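Local atomic coordinates of MAU2 chromatid cohesion factor homolog (Saccharomyces cerevisiae, PDB entry 4XDN), a protein that forms a complex with SCC2 that is required for cohesin to associate with chromosomes, and so takes part in sister chromatid cohesion. Residues W213-N218 and L240-L245; Y253-A258 and V309-I314. One frame throughout, in Å; residues are numbered along the deposited sequence.

Contact 1: residues W213-N218 and L240-L245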
loop_
_atom_site.group_PDB
_atom_site.type_symbol
_atom_site.label_atom_id
_atom_site.label_comp_id
_atom_site.label_asym_id
_atom_site.label_seq_id
_atom_site.Cartn_x
_atom_site.Cartn_y
_atom_site.Cartn_z
ATOM N N TRP A 213 3.033 -23.442 3.109
ATOM C CA TRP A 213 4.018 -22.791 2.259
ATOM C C TRP A 213 3.378 -22.208 0.999
ATOM O O TRP A 213 3.619 -21.051 0.658
ATOM C CB TRP A 213 5.121 -23.789 1.896
ATOM C CG TRP A 213 6.165 -23.261 0.960
ATOM C CD1 TRP A 213 6.558 -23.822 -0.219
ATOM C CD2 TRP A 213 6.955 -22.076 1.124
ATOM N NE1 TRP A 213 7.541 -23.061 -0.799
ATOM C CE2 TRP A 213 7.804 -21.985 0.005
ATOM C CE3 TRP A 213 7.028 -21.085 2.107
ATOM C CZ2 TRP A 213 8.712 -20.941 -0.163
ATOM C CZ3 TRP A 213 7.929 -20.049 1.938
ATOM C CH2 TRP A 213 8.759 -19.986 0.813
ATOM N N LYS A 214 2.555 -22.997 0.314
ATOM C CA LYS A 214 1.915 -22.523 -0.910
ATOM C C LYS A 214 0.954 -21.375 -0.624
ATOM O O LYS A 214 0.957 -20.366 -1.324
ATOM C CB LYS A 214 1.164 -23.653 -1.615
ATOM C CG LYS A 214 0.394 -23.172 -2.838
ATOM C CD LYS A 214 -0.084 -24.309 -3.725
ATOM C CE LYS A 214 -0.735 -23.755 -4.983
ATOM N NZ LYS A 214 -1.231 -24.815 -5.899
ATOM N N TRP A 215 0.132 -21.539 0.407
ATOM C CA TRP A 215 -0.834 -20.515 0.781
ATOM C C TRP A 215 -0.137 -19.232 1.217
ATOM O O TRP A 215 -0.651 -18.138 0.995
ATOM C CB TRP A 215 -1.752 -21.025 1.893
ATOM C CG TRP A 215 -2.954 -21.775 1.387
ATOM C CD1 TRP A 215 -3.685 -21.492 0.268
ATOM C CD2 TRP A 215 -3.560 -22.932 1.978
ATOM N NE1 TRP A 215 -4.708 -22.397 0.129
ATOM C CE2 TRP A 215 -4.652 -23.294 1.162
ATOM C CE3 TRP A 215 -3.285 -23.698 3.115
ATOM C CZ2 TRP A 215 -5.471 -24.384 1.451
ATOM C CZ3 TRP A 215 -4.097 -24.782 3.399
ATOM C CH2 TRP A 215 -5.178 -25.114 2.570
ATOM N N PHE A 216 1.033 -19.364 1.830
ATOM C CA PHE A 216 1.826 -18.193 2.181
ATOM C C PHE A 216 2.276 -17.453 0.925
ATOM O O PHE A 216 2.136 -16.237 0.824
ATOM C CB PHE A 216 3.047 -18.586 3.011
ATOM C CG PHE A 216 4.113 -17.530 3.041
ATOM C CD1 PHE A 216 3.923 -16.357 3.754
ATOM C CD2 PHE A 216 5.297 -17.702 2.347
ATOM C CE1 PHE A 216 4.898 -15.378 3.777
ATOM C CE2 PHE A 216 6.275 -16.726 2.366
ATOM C CZ PHE A 216 6.073 -15.560 3.082
ATOM N N LEU A 217 2.823 -18.199 -0.029
ATOM C CA LEU A 217 3.308 -17.616 -1.274
ATOM C C LEU A 217 2.176 -16.969 -2.055
ATOM O O LEU A 217 2.367 -15.945 -2.707
ATOM C CB LEU A 217 3.985 -18.681 -2.133
ATOM C CG LEU A 217 5.280 -19.266 -1.575
ATOM C CD1 LEU A 217 5.666 -20.494 -2.375
ATOM C CD2 LEU A 217 6.393 -18.231 -1.596
ATOM N N ASN A 218 0.996 -17.572 -1.988
ATOM C CA ASN A 218 -0.158 -17.039 -2.693
ATOM C C ASN A 218 -0.607 -15.717 -2.080
ATOM O O ASN A 218 -1.096 -14.835 -2.781
ATOM C CB ASN A 218 -1.306 -18.048 -2.681
ATOM C CG ASN A 218 -2.503 -17.571 -3.473
ATOM O OD1 ASN A 218 -2.466 -17.518 -4.701
ATOM N ND2 ASN A 218 -3.575 -17.217 -2.773
ATOM N N LEU A 240 -6.751 -18.047 -2.488
ATOM C CA LEU A 240 -6.869 -17.172 -1.327
ATOM C C LEU A 240 -8.053 -17.580 -0.453
ATOM O O LEU A 240 -7.935 -17.657 0.767
ATOM C CB LEU A 240 -7.019 -15.713 -1.772
ATOM C CG LEU A 240 -7.288 -14.661 -0.690
ATOM C CD1 LEU A 240 -6.106 -14.531 0.264
ATOM C CD2 LEU A 240 -7.609 -13.320 -1.329
ATOM N N ARG A 241 -9.192 -17.842 -1.085
ATOM C CA ARG A 241 -10.407 -18.182 -0.352
ATOM C C ARG A 241 -10.305 -19.553 0.317
ATOM O O ARG A 241 -10.914 -19.786 1.361
ATOM C CB ARG A 241 -11.622 -18.142 -1.287
ATOM C CG ARG A 241 -12.004 -16.735 -1.745
ATOM C CD ARG A 241 -13.372 -16.706 -2.419
ATOM N NE ARG A 241 -13.341 -17.239 -3.781
ATOM C CZ ARG A 241 -13.206 -16.503 -4.883
ATOM N NH1 ARG A 241 -13.085 -15.182 -4.810
ATOM N NH2 ARG A 241 -13.191 -17.094 -6.071
ATOM N N SER A 242 -9.528 -20.452 -0.279
ATOM C CA SER A 242 -9.400 -21.813 0.239
ATOM C C SER A 242 -8.396 -21.913 1.388
ATOM O O SER A 242 -8.283 -22.960 2.023
ATOM C CB SER A 242 -8.989 -22.772 -0.882
ATOM O OG SER A 242 -7.664 -22.517 -1.312
ATOM N N THR A 243 -7.667 -20.827 1.641
ATOM C CA THR A 243 -6.666 -20.791 2.705
ATOM C C THR A 243 -7.265 -21.216 4.043
ATOM O O THR A 243 -8.220 -20.609 4.527
ATOM C CB THR A 243 -6.051 -19.385 2.844
ATOM O OG1 THR A 243 -5.488 -18.984 1.588
ATOM C CG2 THR A 243 -4.957 -19.369 3.910
ATOM N N GLU A 244 -6.693 -22.264 4.629
ATOM C CA GLU A 244 -7.211 -22.845 5.865
ATOM C C GLU A 244 -6.464 -22.337 7.095
ATOM O O GLU A 244 -5.234 -22.392 7.162
ATOM C CB GLU A 244 -7.139 -24.373 5.797
ATOM C CG GLU A 244 -8.469 -25.032 5.461
ATOM C CD GLU A 244 -8.309 -26.443 4.933
ATOM O OE1 GLU A 244 -8.111 -27.375 5.743
ATOM O OE2 GLU A 244 -8.383 -26.623 3.698
ATOM N N LEU A 245 -7.231 -21.848 8.065
ATOM C CA LEU A 245 -6.694 -21.289 9.302
ATOM C C LEU A 245 -5.799 -22.270 10.056
ATOM O O LEU A 245 -4.720 -21.908 10.521
ATOM C CB LEU A 245 -7.847 -20.845 10.210
ATOM C CG LEU A 245 -7.523 -20.522 11.671
ATOM C CD1 LEU A 245 -6.510 -19.392 11.774
ATOM C CD2 LEU A 245 -8.794 -20.170 12.421
HETATM O O HOH W 1 -3.420 -17.894 -0.059
#

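Contact 2: residues Y253-A258 and V309-I314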
loop_
_atom_site.group_PDB
_atom_site.type_symbol
_atom_site.label_atom_id
_atom_site.label_comp_id
_atom_site.label_asym_id
_atom_site.label_seq_id
_atom_site.Cartn_x
_atom_site.Cartn_y
_atom_site.Cartn_z
ATOM N N TYR A 253 -3.488 -16.242 8.582
ATOM C CA TYR A 253 -4.905 -16.175 8.245
ATOM C C TYR A 253 -5.432 -14.753 8.430
ATOM O O TYR A 253 -6.303 -14.307 7.686
ATOM C CB TYR A 253 -5.723 -17.151 9.091
ATOM C CG TYR A 253 -7.106 -17.392 8.529
ATOM C CD1 TYR A 253 -7.309 -18.308 7.504
ATOM C CD2 TYR A 253 -8.207 -16.695 9.011
ATOM C CE1 TYR A 253 -8.571 -18.529 6.982
ATOM C CE2 TYR A 253 -9.472 -16.908 8.493
ATOM C CZ TYR A 253 -9.647 -17.826 7.478
ATOM O OH TYR A 253 -10.904 -18.045 6.959
ATOM N N ALA A 254 -4.905 -14.042 9.421
ATOM C CA ALA A 254 -5.262 -12.641 9.619
ATOM C C ALA A 254 -4.870 -11.837 8.384
ATOM O O ALA A 254 -5.562 -10.898 7.991
ATOM C CB ALA A 254 -4.585 -12.082 10.858
ATOM N N TRP A 255 -3.752 -12.226 7.778
ATOM C CA TRP A 255 -3.263 -11.588 6.564
ATOM C C TRP A 255 -4.202 -11.895 5.406
ATOM O O TRP A 255 -4.481 -11.032 4.577
ATOM C CB TRP A 255 -1.842 -12.069 6.252
ATOM C CG TRP A 255 -1.158 -11.338 5.139
ATOM C CD1 TRP A 255 -1.531 -10.154 4.578
ATOM C CD2 TRP A 255 0.031 -11.753 4.451
ATOM N NE1 TRP A 255 -0.649 -9.803 3.584
ATOM C CE2 TRP A 255 0.319 -10.769 3.486
ATOM C CE3 TRP A 255 0.880 -12.860 4.561
ATOM C CZ2 TRP A 255 1.419 -10.857 2.635
ATOM C CZ3 TRP A 255 1.972 -12.946 3.714
ATOM C CH2 TRP A 255 2.232 -11.951 2.763
ATOM N N LYS A 256 -4.684 -13.132 5.355
ATOM C CA LYS A 256 -5.658 -13.534 4.349
ATOM C C LYS A 256 -6.908 -12.668 4.462
ATOM O O LYS A 256 -7.387 -12.123 3.469
ATOM C CB LYS A 256 -6.015 -15.015 4.506
ATOM C CG LYS A 256 -7.103 -15.521 3.570
ATOM C CD LYS A 256 -8.219 -16.200 4.351
ATOM C CE LYS A 256 -9.301 -16.752 3.434
ATOM N NZ LYS A 256 -10.670 -16.540 3.992
ATOM N N LEU A 257 -7.426 -12.541 5.681
ATOM C CA LEU A 257 -8.631 -11.761 5.923
ATOM C C LEU A 257 -8.423 -10.292 5.568
ATOM O O LEU A 257 -9.305 -9.657 4.994
ATOM C CB LEU A 257 -9.064 -11.893 7.383
ATOM C CG LEU A 257 -9.520 -13.289 7.812
ATOM C CD1 LEU A 257 -9.721 -13.338 9.316
ATOM C CD2 LEU A 257 -10.798 -13.691 7.091
ATOM N N ALA A 258 -7.253 -9.759 5.906
ATOM C CA ALA A 258 -6.933 -8.372 5.591
ATOM C C ALA A 258 -6.935 -8.153 4.086
ATOM O O ALA A 258 -7.471 -7.160 3.595
ATOM C CB ALA A 258 -5.586 -7.992 6.176
ATOM N N VAL A 309 8.363 -15.508 9.549
ATOM C CA VAL A 309 7.666 -14.401 8.901
ATOM C C VAL A 309 7.179 -13.397 9.943
ATOM O O VAL A 309 6.516 -13.768 10.914
ATOM C CB VAL A 309 6.466 -14.899 8.070
ATOM C CG1 VAL A 309 5.770 -13.730 7.375
ATOM C CG2 VAL A 309 6.922 -15.930 7.049
ATOM N N GLU A 310 7.516 -12.129 9.727
ATOM C CA GLU A 310 7.106 -11.048 10.619
ATOM C C GLU A 310 6.272 -10.010 9.870
ATOM O O GLU A 310 6.713 -9.446 8.869
ATOM C CB GLU A 310 8.330 -10.383 11.253
ATOM C CG GLU A 310 8.982 -11.208 12.347
ATOM C CD GLU A 310 10.294 -10.613 12.825
ATOM O OE1 GLU A 310 11.313 -10.772 12.119
ATOM O OE2 GLU A 310 10.308 -9.988 13.907
ATOM N N LEU A 311 5.059 -9.786 10.365
ATOM C CA LEU A 311 4.168 -8.752 9.854
ATOM C C LEU A 311 3.462 -8.116 11.053
ATOM O O LEU A 311 2.298 -8.411 11.321
ATOM C CB LEU A 311 3.154 -9.337 8.860
ATOM C CG LEU A 311 3.215 -8.952 7.377
ATOM C CD1 LEU A 311 1.908 -9.372 6.715
ATOM C CD2 LEU A 311 3.466 -7.470 7.152
ATOM N N PRO A 312 4.177 -7.255 11.794
ATOM C CA PRO A 312 3.673 -6.775 13.088
ATOM C C PRO A 312 2.342 -6.017 13.011
ATOM O O PRO A 312 1.593 -6.042 13.986
ATOM C CB PRO A 312 4.799 -5.854 13.583
ATOM C CG PRO A 312 5.570 -5.486 12.373
ATOM C CD PRO A 312 5.484 -6.663 11.459
ATOM N N MET A 313 2.046 -5.373 11.887
ATOM C CA MET A 313 0.782 -4.650 11.739
ATOM C C MET A 313 -0.396 -5.613 11.638
ATOM O O MET A 313 -1.530 -5.256 11.961
ATOM C CB MET A 313 0.808 -3.750 10.502
ATOM C CG MET A 313 1.892 -2.694 10.518
ATOM S SD MET A 313 1.506 -1.288 11.572
ATOM C CE MET A 313 3.160 -0.633 11.813
ATOM N N ILE A 314 -0.115 -6.831 11.185
ATOM C CA ILE A 314 -1.148 -7.823 10.913
ATOM C C ILE A 314 -1.131 -8.949 11.946
ATOM O O ILE A 314 -2.172 -9.526 12.260
ATOM C CB ILE A 314 -0.970 -8.421 9.493
ATOM C CG1 ILE A 314 -0.948 -7.307 8.437
ATOM C CG2 ILE A 314 -2.065 -9.434 9.175
ATOM C CD1 ILE A 314 -2.220 -6.456 8.379
#

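Contact 1: residues W213-N218 and L240-L245
L240 meets the helix 212-228 through N218, whose side-chain amide comes up beside the backbone of helix 234-241 at L240. N218 CG lies anti to the backbone N (chi1 -177°), which carries ND2 across to 3.3 Å from L240 N; both atoms are donors, so this is a touch and not a bond. ND2 gives its hydrogens elsewhere, to a water and weakly to A236 O. Further along the chain, S242 reaches the indole of W215 through its backbone: its O stands 3.2 Å from W215 CZ2, obliquely to the ring, while S242 OG bonds back to E239 O. T243 then lays its backbone on the indole. Its CA sits 3.6 Å from the centroid of the five-membered ring and 13° off the normal, a CH-pi contact, and the backbone N of E244 continues the cover on the same face. E244 adds its CB and the carboxylate, with OE2 3.7 Å from W215 CH2 and the two planes turned 57° apart; the residue is also the N-cap of helix 245-248. Between the segments lies one water. It donates to W215 O (3.0 Å) and to T243 OG1 (2.9 Å) and accepts from N218 ND2 (2.8 Å). The principle illustrated is that a turn between two helices can pack on an aromatic face mainly by main chain, helped by the T243 and E244 side chains. With no clear direct hydrogen bond between the segments, the polar link passes through the water, which gives the W215 carbonyl a partner in this largely buried contact.

Contact 2: residues Y253-A258 and V309-I314
W255 offers a face of its indole to L311, whose CD1 methyl rests over the centre of the ring system. The methyl lies 3.8 Å from the centroid of the five-membered ring and only 9° off its normal, a CH-pi contact made almost straight down, with the two side chains crossing at about a right angle. The indole is held out from the helix because CG is anti to the backbone N (chi1 -172°), and its rotation is fixed further by a hydrogen bond from NE1 to N223 OD1 on helix 212-228. The W255-L311 contact joins helix 250-266 to the chain just beyond strand 305-310, which forms a beta-hairpin with strand 297-302 within a largely helical chain. A strand of another protein's chain pairs antiparallel with V309 and E310, so the sheet runs on across the interface, and apolar side chains of that chain pack on W255 and I314. Where the strand gives way to the short helix 312-315, L311 is the N-cap and its O accepts from I314 N at 2.9 Å. I314 faces the helix with its two methyls divided between neighbouring turns. CG2 presses on the main chain at W255 N, 3.5 Å away, and on A254 CB at 4.0 Å, while CD1 reaches to 4.3 Å from A258 CB.

How the contacts relate
The two contacts follow one another along the chain, contact 1 closing before contact 2 opens, and their centres lie about 12 Å apart. Helix 250-266 joins them: it carries W255 of contact 2 and also packs on both segments of contact 1, with F216 CE1 3.8 Å from W255 CZ3 and Y253 beside T243 and L245. Helices 212-228, 234-241 and 250-266 thus pass the packing on to the hairpin and helix 312-315. Contact 1 joins neighbouring helical elements and reaches the other protein's chain through F216, whereas contact 2 spans some fifty residues and borders that chain far more extensively. Local helix packing is thereby tied to the surface where this protein meets its partner.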